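BH2851 (Bacillus halodurans, PDB 2GFG) is of unknown function but belongs to the CYTH family, and probably acts on triphosphate substrates as an adenylate cyclase-like or phosphatase enzyme. Local coordinates at residues Ser130-Ile135 against Thr162-Glu167; Arg10-Ser15 against Tyr149-Glu154. All blocks are in the same frame, centred on the assembly; numbering follows the deposited sequence.

Interaction 1 of 2, residues Ser130-Ile135 against Thr162-Glu167; sequences SYEQGI and TVTFQE. With EDO (1,2-ethanediol), chain I.
Tyr-131 lays the edge of its ring against Thr-164 and Glu-167 on one side of helix 158-171. The methyl CG2 of Thr-164 lies near the ring plane, 3.9 Å from Tyr-131 CD2. With CG of Tyr-131 anti to the backbone N (chi1 -169°), the ring reaches out to the helix and its hydroxyl meets the carboxylate of Glu-167 from the opposite direction. Ring and carboxylate are nearly coplanar, 11° apart, and the two carboxylate oxygens straddle the hydroxyl: Tyr-131 OH is 2.8 Å from Glu-167 OE2 and 2.9 Å from Glu-167 OE1. Both bonds are weak, and the single phenolic proton could go to either oxygen. Thr-171, one turn further along the helix, also hydrogen-bonds Glu-167 OE2, which helps to fix the carboxylate. Glu-132 passes Thr-164 alongside, its CG 3.9 Å from Thr-164 CG2, so the methyl is packed by two residues of the hairpin. The chain of Glu-132 bends at chi2, and its carboxylate stands almost perpendicular to that of Glu-167; Glu-132 OE2 and Glu-167 OE1 are 3.5 Å apart, a like-charge approach that may raise the proton affinity of either group. Thr-164 OG1 bonds back to the carbonyl of His-160 and also accepts from O1 of an ethanediol, 3.2 Å away. O1 also takes a weak bond from Gln-133 N, and the ethanediol is further hydrogen-bonded to Thr-156 N. Tyr-131 to Gly-134 form a type II' beta turn, closed by paired backbone bonds between its end residues. This beta hairpin joins strands 117-131 and 134-143 at the rim of the barrel and leans on helix 158-171, while Phe-153 of strand 146-155 packs against both Tyr-131 and Thr-164.

Interaction 2 of 2, residues Arg10-Ser15 against Tyr149-Glu154; sequences RKTLVS and YEIEFE. With EDO (1,2-ethanediol), chain H.
Segments 10-15 and 149-154 pair as antiparallel strands, the axes of these short pieces 4.5 Å apart at closest and 153° between their directions, with Arg-10/Phe-153 and Thr-12/Ile-151 as hydrogen-bonded pairs. Thr-12 N donates to Ile-151 O at 3.1 Å and Ile-151 N returns the bond to Thr-12 O. Beyond them, Val-14 N donates to Tyr-149 O, and a water bridges Val-14 O and Tyr-149 N. On the face of Thr-12 and Ile-151 their CG2 methyls meet at 3.6 Å, and Val-14 CG2 packs on Tyr-149 CB at 3.9 Å, the two side chains crossing at about a right angle. These strands are the first and last of the eight-stranded antiparallel barrel, and their pairing closes it, as in the tunnel fold of CYTH proteins. Glu-150, Glu-152 and Lys-11 lie on the other face. A chi1 of -162° and an extended chain carry the Glu-150 carboxylate to Lys-11, where OE2 comes 3.4 Å from Lys-11 CB and accepts from O1 of an ethanediol at 3.1 Å. Lys-182 forms salt bridges with both Glu-150 OE1 and Glu-152 OE2, and Arg-185 with Glu-150 OE1. A glutamine in place of Glu-150 would probably leave Arg-185 without this charged mate and Lys-182 with Glu-152 alone of the two. Lys-11 NZ turns instead to Asn-181 OD1.

Interactions 1 and 2 have centres about 12 Å apart; both reach the same sheet, and interaction 2 packs on helix 158-171. Strand 146-155 ties them directly: Glu-154 N lies 2.7 Å from Ile-135 O, a probable hydrogen bond. Arg-10 NH2 lies 3.0 Å from Thr-162 OG1 of the helix and is salt-bridged to Glu-158. Phe-165, turned from the hairpin, packs its CG 3.4 Å from Arg-10 CB. Interaction 1 lies at the barrel rim, where the hairpin meets the helix, whereas the Glu-150 and Glu-152 face of interaction 2, with its ethanediol and a nearby unidentified ligand (both probably from the crystallisation liquor, though such molecules often mark pockets), is consistent with the tunnel where CYTH enzymes bind substrate.

Interaction 1 of 2, residues Ser130-Ile135 against Thr162-Glu167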
ATOM      1  N   SER A 130     -10.138 -13.840   3.655  1.00 42.81           N
ATOM      2  CA  SER A 130     -11.221 -13.686   2.685  1.00 44.20           C
ATOM      3  C   SER A 130     -12.465 -13.258   3.439  1.00 45.15           C
ATOM      4  O   SER A 130     -12.860 -13.909   4.395  1.00 46.97           O
ATOM      5  CB  SER A 130     -11.487 -14.992   1.933  1.00 44.40           C
ATOM      6  OG  SER A 130     -12.048 -15.963   2.781  1.00 48.54           O
ATOM      7  N   TYR A 131     -13.022 -12.111   3.066  1.00 45.42           N
ATOM      8  CA  TYR A 131     -14.229 -11.601   3.701  1.00 45.13           C
ATOM      9  C   TYR A 131     -15.295 -11.365   2.643  1.00 45.30           C
ATOM     10  O   TYR A 131     -15.073 -10.616   1.695  1.00 44.12           O
ATOM     11  CB  TYR A 131     -13.934 -10.303   4.458  1.00 44.96           C
ATOM     12  CG  TYR A 131     -15.066  -9.866   5.351  1.00 43.98           C
ATOM     13  CD1 TYR A 131     -15.221 -10.411   6.628  1.00 44.61           C
ATOM     14  CD2 TYR A 131     -16.022  -8.954   4.900  1.00 43.70           C
ATOM     15  CE1 TYR A 131     -16.303 -10.036   7.458  1.00 43.15           C
ATOM     16  CE2 TYR A 131     -17.102  -8.570   5.712  1.00 44.84           C
ATOM     17  CZ  TYR A 131     -17.234  -9.114   6.992  1.00 45.32           C
ATOM     18  OH  TYR A 131     -18.281  -8.731   7.794  1.00 45.52           O
ATOM     19  N   GLU A 132     -16.452 -12.027   2.804  1.00 46.10           N
ATOM     20  CA  GLU A 132     -17.540 -11.947   1.829  1.00 46.99           C
ATOM     21  C   GLU A 132     -16.987 -12.298   0.423  1.00 47.19           C
ATOM     22  O   GLU A 132     -16.384 -13.362   0.257  1.00 47.38           O
ATOM     23  CB  GLU A 132     -18.215 -10.552   1.873  1.00 47.92           C
ATOM     24  CG  GLU A 132     -18.806 -10.172   3.251  1.00 49.75           C
ATOM     25  CD  GLU A 132     -20.169 -10.796   3.523  1.00 52.72           C
ATOM     26  OE1 GLU A 132     -20.600 -11.682   2.747  1.00 54.99           O
ATOM     27  OE2 GLU A 132     -20.806 -10.407   4.533  1.00 51.78           O
ATOM     28  N   GLN A 133     -17.103 -11.370  -0.547  1.00 47.01           N
ATOM     29  CA  GLN A 133     -16.593 -11.601  -1.906  1.00 46.69           C
ATOM     30  C   GLN A 133     -15.274 -10.851  -2.160  1.00 45.86           C
ATOM     31  O   GLN A 133     -14.874 -10.672  -3.308  1.00 46.77           O
ATOM     32  CB  GLN A 133     -17.644 -11.186  -2.949  1.00 46.97           C
ATOM     33  N   GLY A 134     -14.576 -10.476  -1.076  1.00 44.22           N
ATOM     34  CA  GLY A 134     -13.309  -9.747  -1.175  1.00 43.37           C
ATOM     35  C   GLY A 134     -12.305 -10.166  -0.119  1.00 43.46           C
ATOM     36  O   GLY A 134     -12.384 -11.270   0.428  1.00 43.84           O
ATOM     37  N   ILE A 135     -11.341  -9.285   0.150  1.00 43.31           N
ATOM     38  CA  ILE A 135     -10.270  -9.564   1.101  1.00 44.01           C
ATOM     39  C   ILE A 135     -10.183  -8.440   2.140  1.00 44.64           C
ATOM     40  O   ILE A 135     -10.268  -7.262   1.797  1.00 43.90           O
ATOM     41  CB  ILE A 135      -8.892  -9.754   0.365  1.00 44.83           C
ATOM     42  CG1 ILE A 135      -8.943 -11.013  -0.515  1.00 45.83           C
ATOM     43  CG2 ILE A 135      -7.711  -9.840   1.385  1.00 44.93           C
ATOM     44  CD1 ILE A 135      -7.740 -11.203  -1.417  1.00 49.01           C
ATOM     45  N   THR A 162     -18.224  -0.566  -1.023  1.00 44.96           N
ATOM     46  CA  THR A 162     -18.799   0.406  -0.070  1.00 44.68           C
ATOM     47  C   THR A 162     -19.791  -0.278   0.872  1.00 43.38           C
ATOM     48  O   THR A 162     -19.722  -0.109   2.092  1.00 42.40           O
ATOM     49  CB  THR A 162     -19.531   1.542  -0.803  1.00 45.52           C
ATOM     50  OG1 THR A 162     -18.654   2.134  -1.758  1.00 46.64           O
ATOM     51  CG2 THR A 162     -20.015   2.624   0.190  1.00 46.52           C
ATOM     52  N   VAL A 163     -20.725  -1.029   0.287  1.00 42.79           N
ATOM     53  CA  VAL A 163     -21.733  -1.761   1.056  1.00 42.81           C
ATOM     54  C   VAL A 163     -21.067  -2.735   2.047  1.00 43.38           C
ATOM     55  O   VAL A 163     -21.405  -2.754   3.231  1.00 44.59           O
ATOM     56  CB  VAL A 163     -22.704  -2.541   0.120  1.00 42.97           C
ATOM     57  CG1 VAL A 163     -23.602  -3.500   0.923  1.00 44.83           C
ATOM     58  CG2 VAL A 163     -23.561  -1.564  -0.696  1.00 43.45           C
ATOM     59  N   THR A 164     -20.100  -3.512   1.555  1.00 42.33           N
ATOM     60  CA  THR A 164     -19.416  -4.502   2.384  1.00 42.24           C
ATOM     61  C   THR A 164     -18.608  -3.848   3.513  1.00 42.01           C
ATOM     62  O   THR A 164     -18.621  -4.333   4.637  1.00 40.81           O
ATOM     63  CB  THR A 164     -18.482  -5.403   1.544  1.00 41.70           C
ATOM     64  OG1 THR A 164     -19.234  -6.012   0.483  1.00 43.03           O
ATOM     65  CG2 THR A 164     -17.858  -6.497   2.412  1.00 40.48           C
ATOM     66  N   PHE A 165     -17.923  -2.740   3.209  1.00 42.27           N
ATOM     67  CA  PHE A 165     -17.088  -2.062   4.218  1.00 42.81           C
ATOM     68  C   PHE A 165     -17.924  -1.379   5.290  1.00 42.42           C
ATOM     69  O   PHE A 165     -17.576  -1.424   6.465  1.00 41.68           O
ATOM     70  CB  PHE A 165     -16.140  -1.052   3.579  1.00 43.45           C
ATOM     71  CG  PHE A 165     -15.057  -0.569   4.517  1.00 42.73           C
ATOM     72  CD1 PHE A 165     -14.088  -1.460   4.998  1.00 43.44           C
ATOM     73  CD2 PHE A 165     -15.015   0.766   4.945  1.00 43.97           C
ATOM     74  CE1 PHE A 165     -13.082  -1.026   5.881  1.00 43.66           C
ATOM     75  CE2 PHE A 165     -14.022   1.198   5.824  1.00 42.78           C
ATOM     76  CZ  PHE A 165     -13.053   0.287   6.298  1.00 43.11           C
ATOM     77  N   GLN A 166     -19.023  -0.742   4.883  1.00 43.72           N
ATOM     78  CA  GLN A 166     -19.960  -0.141   5.845  1.00 43.98           C
ATOM     79  C   GLN A 166     -20.573  -1.219   6.760  1.00 43.47           C
ATOM     80  O   GLN A 166     -20.829  -0.967   7.932  1.00 44.71           O
ATOM     81  CB  GLN A 166     -21.067   0.645   5.127  1.00 44.65           C
ATOM     82  CG  GLN A 166     -20.580   1.936   4.419  1.00 45.68           C
ATOM     83  CD  GLN A 166     -19.909   2.916   5.371  1.00 46.29           C
ATOM     84  OE1 GLN A 166     -20.415   3.188   6.455  1.00 45.81           O
ATOM     85  NE2 GLN A 166     -18.753   3.441   4.965  1.00 45.35           N
ATOM     86  N   GLU A 167     -20.784  -2.419   6.203  1.00 42.72           N
ATOM     87  CA  GLU A 167     -21.253  -3.578   6.977  1.00 42.53           C
ATOM     88  C   GLU A 167     -20.202  -4.015   8.017  1.00 41.84           C
ATOM     89  O   GLU A 167     -20.544  -4.315   9.156  1.00 41.91           O
ATOM     90  CB  GLU A 167     -21.606  -4.749   6.029  1.00 42.68           C
ATOM     91  CG  GLU A 167     -22.048  -6.055   6.735  1.00 46.49           C
ATOM     92  CD  GLU A 167     -20.887  -7.014   7.027  1.00 49.12           C
ATOM     93  OE1 GLU A 167     -20.157  -7.377   6.087  1.00 51.14           O
ATOM     94  OE2 GLU A 167     -20.758  -7.450   8.189  1.00 51.67           O
TER
HETATM   95  C1  EDO I 504     -17.934  -7.299  -2.503  1.00 60.43           C
HETATM   96  O1  EDO I 504     -18.018  -8.246  -1.414  1.00 58.82           O
HETATM   97  C2  EDO I 504     -16.497  -7.210  -3.056  1.00 58.71           C
HETATM   98  O2  EDO I 504     -16.322  -6.036  -3.901  1.00 55.80           O

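Interaction 2 of 2, residues Arg10-Ser15 against Tyr149-Glu154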
ATOM      1  N   ARG A  10     -11.307   0.058   0.394  1.00 47.52           N
ATOM      2  CA  ARG A  10     -11.886   0.873   1.479  1.00 45.17           C
ATOM      3  C   ARG A  10     -11.029   0.685   2.723  1.00 44.74           C
ATOM      4  O   ARG A  10     -10.501  -0.384   2.948  1.00 43.47           O
ATOM      5  CB  ARG A  10     -13.327   0.463   1.760  1.00 44.79           C
ATOM      6  CG  ARG A  10     -14.285   0.642   0.568  1.00 45.51           C
ATOM      7  CD  ARG A  10     -14.464   2.126   0.185  1.00 46.69           C
ATOM      8  NE  ARG A  10     -15.392   2.299  -0.942  1.00 45.76           N
ATOM      9  CZ  ARG A  10     -15.082   2.101  -2.234  1.00 46.30           C
ATOM     10  NH1 ARG A  10     -13.862   1.698  -2.596  1.00 47.08           N
ATOM     11  NH2 ARG A  10     -16.006   2.292  -3.169  1.00 48.04           N
ATOM     12  N   LYS A  11     -10.937   1.720   3.547  1.00 44.04           N
ATOM     13  CA  LYS A  11      -9.924   1.767   4.615  1.00 45.02           C
ATOM     14  C   LYS A  11     -10.319   2.683   5.756  1.00 43.31           C
ATOM     15  O   LYS A  11     -11.003   3.667   5.552  1.00 42.41           O
ATOM     16  CB  LYS A  11      -8.588   2.261   4.026  1.00 46.26           C
ATOM     17  CG  LYS A  11      -8.762   3.473   3.081  1.00 50.35           C
ATOM     18  CD  LYS A  11      -7.457   4.064   2.612  1.00 56.17           C
ATOM     19  CE  LYS A  11      -7.728   5.171   1.563  1.00 58.58           C
ATOM     20  NZ  LYS A  11      -6.526   5.990   1.258  1.00 62.18           N
ATOM     21  N   THR A  12      -9.866   2.344   6.964  1.00 42.62           N
ATOM     22  CA  THR A  12      -9.914   3.266   8.099  1.00 43.47           C
ATOM     23  C   THR A  12      -8.857   2.904   9.137  1.00 43.54           C
ATOM     24  O   THR A  12      -8.562   1.726   9.351  1.00 42.83           O
ATOM     25  CB  THR A  12     -11.321   3.301   8.802  1.00 44.37           C
ATOM     26  OG1 THR A  12     -11.332   4.335   9.804  1.00 42.25           O
ATOM     27  CG2 THR A  12     -11.654   1.948   9.466  1.00 43.80           C
ATOM     28  N   LEU A  13      -8.293   3.931   9.774  1.00 44.18           N
ATOM     29  CA  LEU A  13      -7.390   3.747  10.902  1.00 44.15           C
ATOM     30  C   LEU A  13      -8.181   3.320  12.113  1.00 43.53           C
ATOM     31  O   LEU A  13      -9.362   3.674  12.253  1.00 43.35           O
ATOM     32  CB  LEU A  13      -6.645   5.052  11.224  1.00 44.89           C
ATOM     33  CG  LEU A  13      -5.675   5.565  10.164  1.00 46.19           C
ATOM     34  CD1 LEU A  13      -5.346   7.027  10.400  1.00 47.86           C
ATOM     35  CD2 LEU A  13      -4.408   4.725  10.136  1.00 46.77           C
ATOM     36  N   VAL A  14      -7.536   2.559  12.996  1.00 43.06           N
ATOM     37  CA  VAL A  14      -8.148   2.131  14.253  1.00 43.06           C
ATOM     38  C   VAL A  14      -7.150   2.235  15.395  1.00 43.99           C
ATOM     39  O   VAL A  14      -5.944   2.398  15.173  1.00 44.07           O
ATOM     40  CB  VAL A  14      -8.718   0.661  14.168  1.00 42.49           C
ATOM     41  CG1 VAL A  14      -9.927   0.604  13.233  1.00 40.18           C
ATOM     42  CG2 VAL A  14      -7.643  -0.328  13.719  1.00 43.92           C
ATOM     43  N   SER A  15      -7.664   2.169  16.616  1.00 44.13           N
ATOM     44  CA  SER A  15      -6.834   2.228  17.809  1.00 44.51           C
ATOM     45  C   SER A  15      -6.101   0.932  18.002  1.00 44.61           C
ATOM     46  O   SER A  15      -6.430  -0.076  17.375  1.00 44.32           O
ATOM     47  CB  SER A  15      -7.696   2.502  19.037  1.00 45.17           C
ATOM     48  OG  SER A  15      -8.612   1.441  19.255  1.00 43.97           O
ATOM     49  N   TYR A 149      -2.406   1.570  13.247  1.00 43.96           N
ATOM     50  CA  TYR A 149      -3.161   0.360  12.943  1.00 43.84           C
ATOM     51  C   TYR A 149      -4.259   0.691  11.967  1.00 44.20           C
ATOM     52  O   TYR A 149      -4.850   1.774  12.034  1.00 45.24           O
ATOM     53  CB  TYR A 149      -3.752  -0.227  14.227  1.00 44.54           C
ATOM     54  CG  TYR A 149      -2.726  -0.485  15.299  1.00 44.40           C
ATOM     55  CD1 TYR A 149      -2.347   0.527  16.193  1.00 46.89           C
ATOM     56  CD2 TYR A 149      -2.097  -1.725  15.403  1.00 46.28           C
ATOM     57  CE1 TYR A 149      -1.372   0.299  17.178  1.00 46.30           C
ATOM     58  CE2 TYR A 149      -1.125  -1.967  16.382  1.00 46.03           C
ATOM     59  CZ  TYR A 149      -0.762  -0.952  17.257  1.00 46.90           C
ATOM     60  OH  TYR A 149       0.191  -1.189  18.202  1.00 49.59           O
ATOM     61  N   GLU A 150      -4.539  -0.233  11.054  1.00 44.55           N
ATOM     62  CA  GLU A 150      -5.478   0.027   9.970  1.00 45.46           C
ATOM     63  C   GLU A 150      -6.162  -1.252   9.485  1.00 45.13           C
ATOM     64  O   GLU A 150      -5.522  -2.293   9.336  1.00 44.49           O
ATOM     65  CB  GLU A 150      -4.740   0.682   8.796  1.00 46.47           C
ATOM     66  CG  GLU A 150      -5.654   1.386   7.785  1.00 48.21           C
ATOM     67  CD  GLU A 150      -4.913   1.851   6.537  1.00 49.11           C
ATOM     68  OE1 GLU A 150      -3.685   1.636   6.443  1.00 51.63           O
ATOM     69  OE2 GLU A 150      -5.562   2.414   5.643  1.00 57.50           O
ATOM     70  N   ILE A 151      -7.469  -1.154   9.246  1.00 45.56           N
ATOM     71  CA  ILE A 151      -8.228  -2.213   8.593  1.00 46.16           C
ATOM     72  C   ILE A 151      -8.586  -1.725   7.193  1.00 46.32           C
ATOM     73  O   ILE A 151      -8.818  -0.528   6.996  1.00 46.21           O
ATOM     74  CB  ILE A 151      -9.522  -2.592   9.400  1.00 46.69           C
ATOM     75  CG1 ILE A 151     -10.114  -3.896   8.884  1.00 47.87           C
ATOM     76  CG2 ILE A 151     -10.586  -1.441   9.356  1.00 46.42           C
ATOM     77  CD1 ILE A 151     -11.277  -4.418   9.735  1.00 49.23           C
ATOM     78  N   GLU A 152      -8.524  -2.627   6.202  1.00 46.14           N
ATOM     79  CA  GLU A 152      -8.869  -2.274   4.784  1.00 47.25           C
ATOM     80  C   GLU A 152      -9.640  -3.396   4.131  1.00 46.26           C
ATOM     81  O   GLU A 152      -9.317  -4.551   4.330  1.00 47.05           O
ATOM     82  CB  GLU A 152      -7.603  -2.017   3.943  1.00 48.94           C
ATOM     83  CG  GLU A 152      -6.501  -1.186   4.626  1.00 55.88           C
ATOM     84  CD  GLU A 152      -5.108  -1.514   4.105  1.00 60.49           C
ATOM     85  OE1 GLU A 152      -4.836  -2.703   3.807  1.00 63.05           O
ATOM     86  OE2 GLU A 152      -4.269  -0.602   4.053  1.00 64.89           O
ATOM     87  N   PHE A 153     -10.604  -3.050   3.277  1.00 45.02           N
ATOM     88  CA  PHE A 153     -11.330  -4.055   2.484  1.00 44.60           C
ATOM     89  C   PHE A 153     -11.007  -3.907   1.007  1.00 45.43           C
ATOM     90  O   PHE A 153     -11.163  -2.835   0.445  1.00 46.92           O
ATOM     91  CB  PHE A 153     -12.833  -3.947   2.698  1.00 43.34           C
ATOM     92  CG  PHE A 153     -13.615  -4.961   1.936  1.00 40.34           C
ATOM     93  CD1 PHE A 153     -13.558  -6.299   2.290  1.00 41.36           C
ATOM     94  CD2 PHE A 153     -14.367  -4.597   0.818  1.00 43.07           C
ATOM     95  CE1 PHE A 153     -14.258  -7.257   1.569  1.00 40.30           C
ATOM     96  CE2 PHE A 153     -15.071  -5.562   0.089  1.00 38.53           C
ATOM     97  CZ  PHE A 153     -15.016  -6.883   0.471  1.00 40.26           C
ATOM     98  N   GLU A 154     -10.554  -5.007   0.389  1.00 46.94           N
ATOM     99  CA  GLU A 154     -10.246  -5.047  -1.046  1.00 47.60           C
ATOM    100  C   GLU A 154     -11.450  -5.607  -1.810  1.00 46.94           C
ATOM    101  O   GLU A 154     -11.781  -6.783  -1.683  1.00 45.89           O
ATOM    102  CB  GLU A 154      -9.006  -5.919  -1.311  1.00 48.80           C
ATOM    103  CG  GLU A 154      -7.694  -5.365  -0.725  1.00 52.80           C
ATOM    104  CD  GLU A 154      -6.490  -6.323  -0.939  1.00 59.51           C
ATOM    105  OE1 GLU A 154      -6.575  -7.492  -0.512  1.00 61.64           O
ATOM    106  OE2 GLU A 154      -5.462  -5.889  -1.523  1.00 64.56           O
TER
HETATM  107  C1  EDO H 503      -3.271   1.793   2.452  1.00 55.40           C
HETATM  108  O1  EDO H 503      -3.671   2.902   3.260  1.00 51.07           O
HETATM  109  C2  EDO H 503      -2.598   2.273   1.167  1.00 56.30           C
HETATM  110  O2  EDO H 503      -1.239   1.808   1.060  1.00 58.25           O
HETATM  111  O   HOH W   1      -3.731   3.930  14.720  1.00 41.61           O